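Local coordinates for sensor protein (Rhodopseudomonas palustris, PDB 2OOL) that senses light through a bound biliverdin chromophore and probably relays the signal as a histidine kinase, at residues R174-V184 with I196-L207. Sequence-based numbering, arbitrary orientation.
With LBV (3-[2-[(Z)-[3-(2-carboxyethyl)-5-[(Z)-(4-ethenyl-3-methyl-5-oxidanylidene-pyrrol-2-ylidene)methyl]-4-methyl-pyrrol-1-ium -2-ylidene]methyl]-5-[(Z)-[(3E)-3-ethylidene-4-methyl-5-oxidanylidene-pyrrolidin-2-ylidene]methyl]-4-methyl-1H-pyrrol-3- yl]propanoic acid), chain C.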
loop_
_atom_site.group_PDB
_atom_site.type_symbol
_atom_site.label_atom_id
_atom_site.label_comp_id
_atom_site.label_asym_id
_atom_site.label_seq_id
_atom_site.Cartn_x
_atom_site.Cartn_y
_atom_site.Cartn_z
ATOM N N ARG A 174 -3.259 -13.432 3.489
ATOM C CA ARG A 174 -4.219 -14.298 2.826
ATOM C C ARG A 174 -5.197 -13.471 1.986
ATOM O O ARG A 174 -5.519 -13.844 0.861
ATOM C CB ARG A 174 -4.998 -15.177 3.817
ATOM C CG ARG A 174 -5.743 -16.273 3.109
ATOM C CD ARG A 174 -6.384 -17.315 4.055
ATOM N NE ARG A 174 -7.467 -16.800 4.899
ATOM C CZ ARG A 174 -8.754 -16.718 4.550
ATOM N NH1 ARG A 174 -9.172 -17.084 3.343
ATOM N NH2 ARG A 174 -9.636 -16.265 5.428
ATOM N N ARG A 175 -5.635 -12.345 2.541
ATOM C CA ARG A 175 -6.473 -11.375 1.826
ATOM C C ARG A 175 -5.946 -10.985 0.442
ATOM O O ARG A 175 -6.705 -10.933 -0.522
ATOM C CB ARG A 175 -6.581 -10.089 2.647
ATOM C CG ARG A 175 -7.892 -9.328 2.487
ATOM C CD ARG A 175 -7.981 -8.220 3.539
ATOM N NE ARG A 175 -8.516 -8.711 4.814
ATOM C CZ ARG A 175 -7.887 -8.748 5.998
ATOM N NH1 ARG A 175 -6.656 -8.293 6.159
ATOM N NH2 ARG A 175 -8.549 -9.217 7.065
ATOM N N ILE A 176 -4.649 -10.734 0.339
ATOM C CA ILE A 176 -4.100 -10.130 -0.868
ATOM C C ILE A 176 -3.443 -11.137 -1.790
ATOM O O ILE A 176 -3.167 -10.800 -2.928
ATOM C CB ILE A 176 -3.137 -8.969 -0.528
ATOM C CG1 ILE A 176 -1.883 -9.488 0.182
ATOM C CG2 ILE A 176 -3.867 -7.909 0.367
ATOM C CD1 ILE A 176 -0.857 -8.389 0.516
ATOM N N THR A 177 -3.207 -12.358 -1.318
ATOM C CA THR A 177 -2.622 -13.419 -2.136
ATOM C C THR A 177 -3.675 -14.381 -2.666
ATOM O O THR A 177 -3.489 -15.008 -3.700
ATOM C CB THR A 177 -1.518 -14.236 -1.369
ATOM O OG1 THR A 177 -2.038 -14.888 -0.207
ATOM C CG2 THR A 177 -0.345 -13.360 -0.947
ATOM N N GLY A 178 -4.769 -14.529 -1.930
ATOM C CA GLY A 178 -5.750 -15.558 -2.211
ATOM C C GLY A 178 -5.332 -16.988 -1.924
ATOM O O GLY A 178 -6.037 -17.914 -2.293
ATOM N N PHE A 179 -4.191 -17.191 -1.273
ATOM C CA PHE A 179 -3.693 -18.552 -1.049
ATOM C C PHE A 179 -4.573 -19.183 0.038
ATOM O O PHE A 179 -5.097 -18.498 0.920
ATOM C CB PHE A 179 -2.204 -18.564 -0.654
ATOM C CG PHE A 179 -1.233 -18.733 -1.818
ATOM C CD1 PHE A 179 -1.388 -18.032 -3.024
ATOM C CD2 PHE A 179 -0.147 -19.567 -1.686
ATOM C CE1 PHE A 179 -0.481 -18.178 -4.044
ATOM C CE2 PHE A 179 0.784 -19.720 -2.694
ATOM C CZ PHE A 179 0.618 -19.025 -3.885
ATOM N N ASP A 180 -4.754 -20.494 -0.053
ATOM C CA ASP A 180 -5.557 -21.277 0.899
ATOM C C ASP A 180 -5.167 -21.217 2.391
ATOM O O ASP A 180 -6.015 -21.325 3.258
ATOM C CB ASP A 180 -5.516 -22.744 0.425
ATOM C CG ASP A 180 -6.373 -22.974 -0.818
ATOM O OD1 ASP A 180 -7.363 -22.236 -0.943
ATOM O OD2 ASP A 180 -6.081 -23.853 -1.660
ATOM N N ARG A 181 -3.885 -21.077 2.693
ATOM C CA ARG A 181 -3.372 -21.220 4.063
ATOM C C ARG A 181 -2.086 -20.448 4.253
ATOM O O ARG A 181 -1.119 -20.666 3.537
ATOM C CB ARG A 181 -3.094 -22.696 4.371
ATOM C CG ARG A 181 -2.699 -22.980 5.835
ATOM C CD ARG A 181 -2.543 -24.471 6.087
ATOM N NE ARG A 181 -1.478 -25.080 5.292
ATOM C CZ ARG A 181 -1.401 -26.375 5.009
ATOM N NH1 ARG A 181 -0.391 -26.820 4.321
ATOM N NH2 ARG A 181 -2.309 -27.226 5.417
ATOM N N ILE A 182 -2.095 -19.513 5.192
ATOM C CA ILE A 182 -0.926 -18.732 5.531
ATOM C C ILE A 182 -0.535 -19.062 6.966
ATOM O O ILE A 182 -1.370 -19.005 7.868
ATOM C CB ILE A 182 -1.217 -17.223 5.418
ATOM C CG1 ILE A 182 -1.884 -16.864 4.079
ATOM C CG2 ILE A 182 0.034 -16.376 5.680
ATOM C CD1 ILE A 182 -1.215 -17.326 2.835
ATOM N N LYS A 183 0.753 -19.378 7.171
ATOM C CA LYS A 183 1.289 -19.781 8.488
ATOM C C LYS A 183 2.434 -18.871 8.880
ATOM O O LYS A 183 3.212 -18.505 8.058
ATOM C CB LYS A 183 1.804 -21.220 8.433
ATOM C CG LYS A 183 0.662 -22.285 8.200
ATOM C CD LYS A 183 1.171 -23.558 7.497
ATOM C CE LYS A 183 1.708 -23.273 6.102
ATOM N NZ LYS A 183 0.732 -23.293 5.009
ATOM N N VAL A 184 2.541 -18.517 10.155
ATOM C CA VAL A 184 3.754 -17.862 10.646
ATOM C C VAL A 184 4.504 -18.925 11.448
ATOM O O VAL A 184 3.969 -19.518 12.374
ATOM C CB VAL A 184 3.453 -16.637 11.486
ATOM C CG1 VAL A 184 4.775 -15.981 11.934
ATOM C CG2 VAL A 184 2.603 -15.704 10.675
ATOM N N ILE A 196 3.127 -20.806 14.795
ATOM C CA ILE A 196 2.581 -20.083 15.931
ATOM C C ILE A 196 1.324 -19.277 15.588
ATOM O O ILE A 196 0.603 -18.815 16.490
ATOM C CB ILE A 196 3.647 -19.197 16.583
ATOM C CG1 ILE A 196 4.251 -18.216 15.562
ATOM C CG2 ILE A 196 4.766 -20.093 17.144
ATOM C CD1 ILE A 196 5.068 -17.101 16.174
ATOM N N ALA A 197 1.028 -19.113 14.307
ATOM C CA ALA A 197 -0.217 -18.452 13.888
ATOM C C ALA A 197 -0.559 -18.971 12.510
ATOM O O ALA A 197 0.305 -19.510 11.820
ATOM C CB ALA A 197 -0.078 -16.920 13.864
ATOM N N GLU A 198 -1.825 -18.808 12.139
ATOM C CA GLU A 198 -2.385 -19.384 10.932
ATOM C C GLU A 198 -3.676 -18.687 10.537
ATOM O O GLU A 198 -4.502 -18.417 11.363
ATOM C CB GLU A 198 -2.713 -20.849 11.152
ATOM C CG GLU A 198 -2.991 -21.619 9.873
ATOM C CD GLU A 198 -3.229 -23.087 10.159
ATOM O OE1 GLU A 198 -4.200 -23.372 10.902
ATOM O OE2 GLU A 198 -2.422 -23.937 9.656
ATOM N N ASP A 199 -3.825 -18.367 9.255
ATOM C CA ASP A 199 -5.153 -18.032 8.734
ATOM C C ASP A 199 -5.351 -18.856 7.497
ATOM O O ASP A 199 -4.483 -18.897 6.624
ATOM C CB ASP A 199 -5.248 -16.553 8.401
ATOM C CG ASP A 199 -6.697 -16.056 8.292
ATOM O OD1 ASP A 199 -7.534 -16.298 9.189
ATOM O OD2 ASP A 199 -6.998 -15.410 7.287
ATOM N N ARG A 200 -6.497 -19.513 7.419
ATOM C CA ARG A 200 -6.847 -20.350 6.279
ATOM C C ARG A 200 -8.332 -20.254 5.895
ATOM O O ARG A 200 -9.202 -19.906 6.717
ATOM C CB ARG A 200 -6.515 -21.809 6.574
ATOM C CG ARG A 200 -7.202 -22.344 7.749
ATOM C CD ARG A 200 -6.933 -23.822 7.951
ATOM N NE ARG A 200 -8.012 -24.361 8.765
ATOM C CZ ARG A 200 -8.182 -24.073 10.046
ATOM N NH1 ARG A 200 -7.317 -23.283 10.683
ATOM N NH2 ARG A 200 -9.200 -24.578 10.690
ATOM N N ASP A 201 -8.589 -20.619 4.640
ATOM C CA ASP A 201 -9.935 -20.657 4.070
ATOM C C ASP A 201 -10.647 -21.935 4.539
ATOM O O ASP A 201 -10.022 -22.838 5.097
ATOM C CB ASP A 201 -9.818 -20.559 2.526
ATOM C CG ASP A 201 -11.167 -20.276 1.832
ATOM O OD1 ASP A 201 -12.189 -19.973 2.537
ATOM O OD2 ASP A 201 -11.194 -20.358 0.575
ATOM N N SER A 202 -11.970 -21.983 4.373
ATOM C CA SER A 202 -12.772 -23.144 4.765
ATOM C C SER A 202 -12.357 -24.404 4.007
ATOM O O SER A 202 -12.039 -24.346 2.807
ATOM C CB SER A 202 -14.252 -22.859 4.455
ATOM O OG SER A 202 -14.314 -22.338 3.116
ATOM N N GLY A 203 -12.386 -25.541 4.702
ATOM C CA GLY A 203 -12.072 -26.840 4.089
ATOM C C GLY A 203 -10.645 -27.265 4.359
ATOM O O GLY A 203 -10.384 -28.413 4.745
ATOM N N ILE A 204 -9.752 -26.296 4.236
ATOM C CA ILE A 204 -8.316 -26.473 4.357
ATOM C C ILE A 204 -7.886 -26.985 5.728
ATOM O O ILE A 204 -8.252 -26.417 6.729
ATOM C CB ILE A 204 -7.580 -25.111 4.056
ATOM C CG1 ILE A 204 -8.094 -24.504 2.752
ATOM C CG2 ILE A 204 -6.073 -25.285 3.993
ATOM C CD1 ILE A 204 -8.162 -25.498 1.607
ATOM N N PRO A 205 -7.059 -28.038 5.763
ATOM C CA PRO A 205 -6.531 -28.506 7.038
ATOM C C PRO A 205 -5.537 -27.527 7.691
ATOM O O PRO A 205 -4.766 -26.836 6.988
ATOM C CB PRO A 205 -5.793 -29.807 6.672
ATOM C CG PRO A 205 -5.924 -30.004 5.217
ATOM C CD PRO A 205 -6.530 -28.801 4.616
ATOM N N SER A 206 -5.533 -27.544 9.018
ATOM C CA SER A 206 -4.721 -26.698 9.889
ATOM C C SER A 206 -3.423 -27.391 10.303
ATOM O O SER A 206 -3.423 -28.606 10.581
ATOM C CB SER A 206 -5.505 -26.406 11.170
ATOM O OG SER A 206 -4.772 -25.580 12.047
ATOM N N LEU A 207 -2.322 -26.627 10.313
ATOM C CA LEU A 207 -1.052 -27.062 10.915
ATOM C C LEU A 207 -0.678 -26.214 12.144
ATOM O O LEU A 207 0.469 -26.201 12.571
ATOM C CB LEU A 207 0.065 -26.976 9.883
ATOM C CG LEU A 207 -0.126 -27.801 8.612
ATOM C CD1 LEU A 207 0.907 -27.456 7.580
ATOM C CD2 LEU A 207 -0.099 -29.282 8.936
HETATM C C1A LBV C . 13.147 -31.816 3.633
HETATM C C1B LBV C . 14.808 -28.308 1.468
HETATM O O1B LBV C . 15.757 -24.356 -3.570
HETATM C C1C LBV C . 11.739 -25.073 2.317
HETATM O O1C LBV C . 8.283 -21.504 0.781
HETATM C C1D LBV C . 8.169 -25.866 5.328
HETATM C C2A LBV C . 14.359 -32.713 3.671
HETATM C C2B LBV C . 15.543 -27.485 0.604
HETATM O O2B LBV C . 14.988 -22.736 -2.293
HETATM C C2C LBV C . 10.949 -23.906 2.391
HETATM O O2C LBV C . 8.058 -23.575 0.035
HETATM C C2D LBV C . 7.763 -26.272 6.616
HETATM C C3A LBV C . 15.328 -31.786 2.915
HETATM C C3B LBV C . 14.880 -26.265 0.497
HETATM C C3C LBV C . 9.989 -24.139 3.363
HETATM C C3D LBV C . 6.462 -25.843 6.760
HETATM C C4A LBV C . 14.659 -30.581 2.565
HETATM C C4B LBV C . 13.743 -26.333 1.355
HETATM C C4C LBV C . 10.168 -25.445 3.852
HETATM C C4D LBV C . 6.106 -25.201 5.566
HETATM C CAA LBV C . 16.684 -32.051 2.614
HETATM C CAB LBV C . 15.324 -25.084 -0.381
HETATM C CAC LBV C . 11.022 -22.573 1.611
HETATM C CAD LBV C . 5.688 -26.067 7.874
HETATM C CBA LBV C . 17.541 -33.300 3.011
HETATM C CBB LBV C . 14.516 -24.983 -1.659
HETATM C CBC LBV C . 10.286 -22.693 0.240
HETATM C CBD LBV C . 4.383 -25.607 8.002
HETATM C CGB LBV C . 15.146 -23.924 -2.584
HETATM C CGC LBV C . 8.731 -22.578 0.351
HETATM C CHB LBV C . 15.304 -29.568 1.831
HETATM C CHC LBV C . 12.847 -25.223 1.453
HETATM C CHD LBV C . 9.446 -26.116 4.842
HETATM C CMA LBV C . 14.050 -33.989 2.871
HETATM C CMB LBV C . 16.842 -27.869 -0.139
HETATM C CMC LBV C . 8.944 -23.071 3.752
HETATM C CMD LBV C . 8.565 -27.026 7.700
HETATM N N_A LBV C . 13.398 -30.648 3.006
HETATM O O_A LBV C . 12.056 -32.105 4.117
HETATM N N_B LBV C . 13.772 -27.563 1.893
HETATM N N_C LBV C . 11.214 -25.947 3.192
HETATM N N_D LBV C . 7.153 -25.258 4.744
HETATM O O_D LBV C . 5.023 -24.667 5.269
HETATM O O HOH W 1 -12.478 -17.224 2.692
#
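Arg181 and Glu198, neighbours on one face of the antiparallel hairpin, both send CG opposite the backbone nitrogen (chi1 -174° and -166°), and a bend at chi3 then turns the Arg181 guanidinium towards the loop that follows strand 193-200. There Arg181 NH2 donates to Pro205 O at 2.9 Å, in the guanidinium plane but from above the carbonyl plane, while Leu207 CD1 sits over the centre of one guanidinium face, 3.6 Å from Arg181 CZ. NH1 binds His299 on the adjoining strand. Glu198 folds the same loop back: its OE2 takes the Leu207 amide and OE1 the Ser206 hydroxyl, both on syn lone pairs. On the opposite face Arg174, at the end of helix 162-177, forms a salt bridge with Asp199, Arg174 NE donating to Asp199 OD2 at 2.8 Å. The carboxylate is met from above its plane, and a longer NH2 contact to the same oxygen is weak. Ile182 and Asp199 form a hydrogen-bonded pair, and Val184 pairs with Ala197 and Ile196 further along; the Asp201 amide binds Asp180 O. Lys183 CE lies 3.7 Å from LBV O_D, and Leu207 CD1 4.0 Å from LBV CBD. Charged groups thus tie this GAF-domain hairpin to its helix on one face and to a chromophore-lining loop on the other, where Glu198, close to Arg181 and Lys183 and weakly paired with Arg200, would probably offset part of the cluster's positive charge.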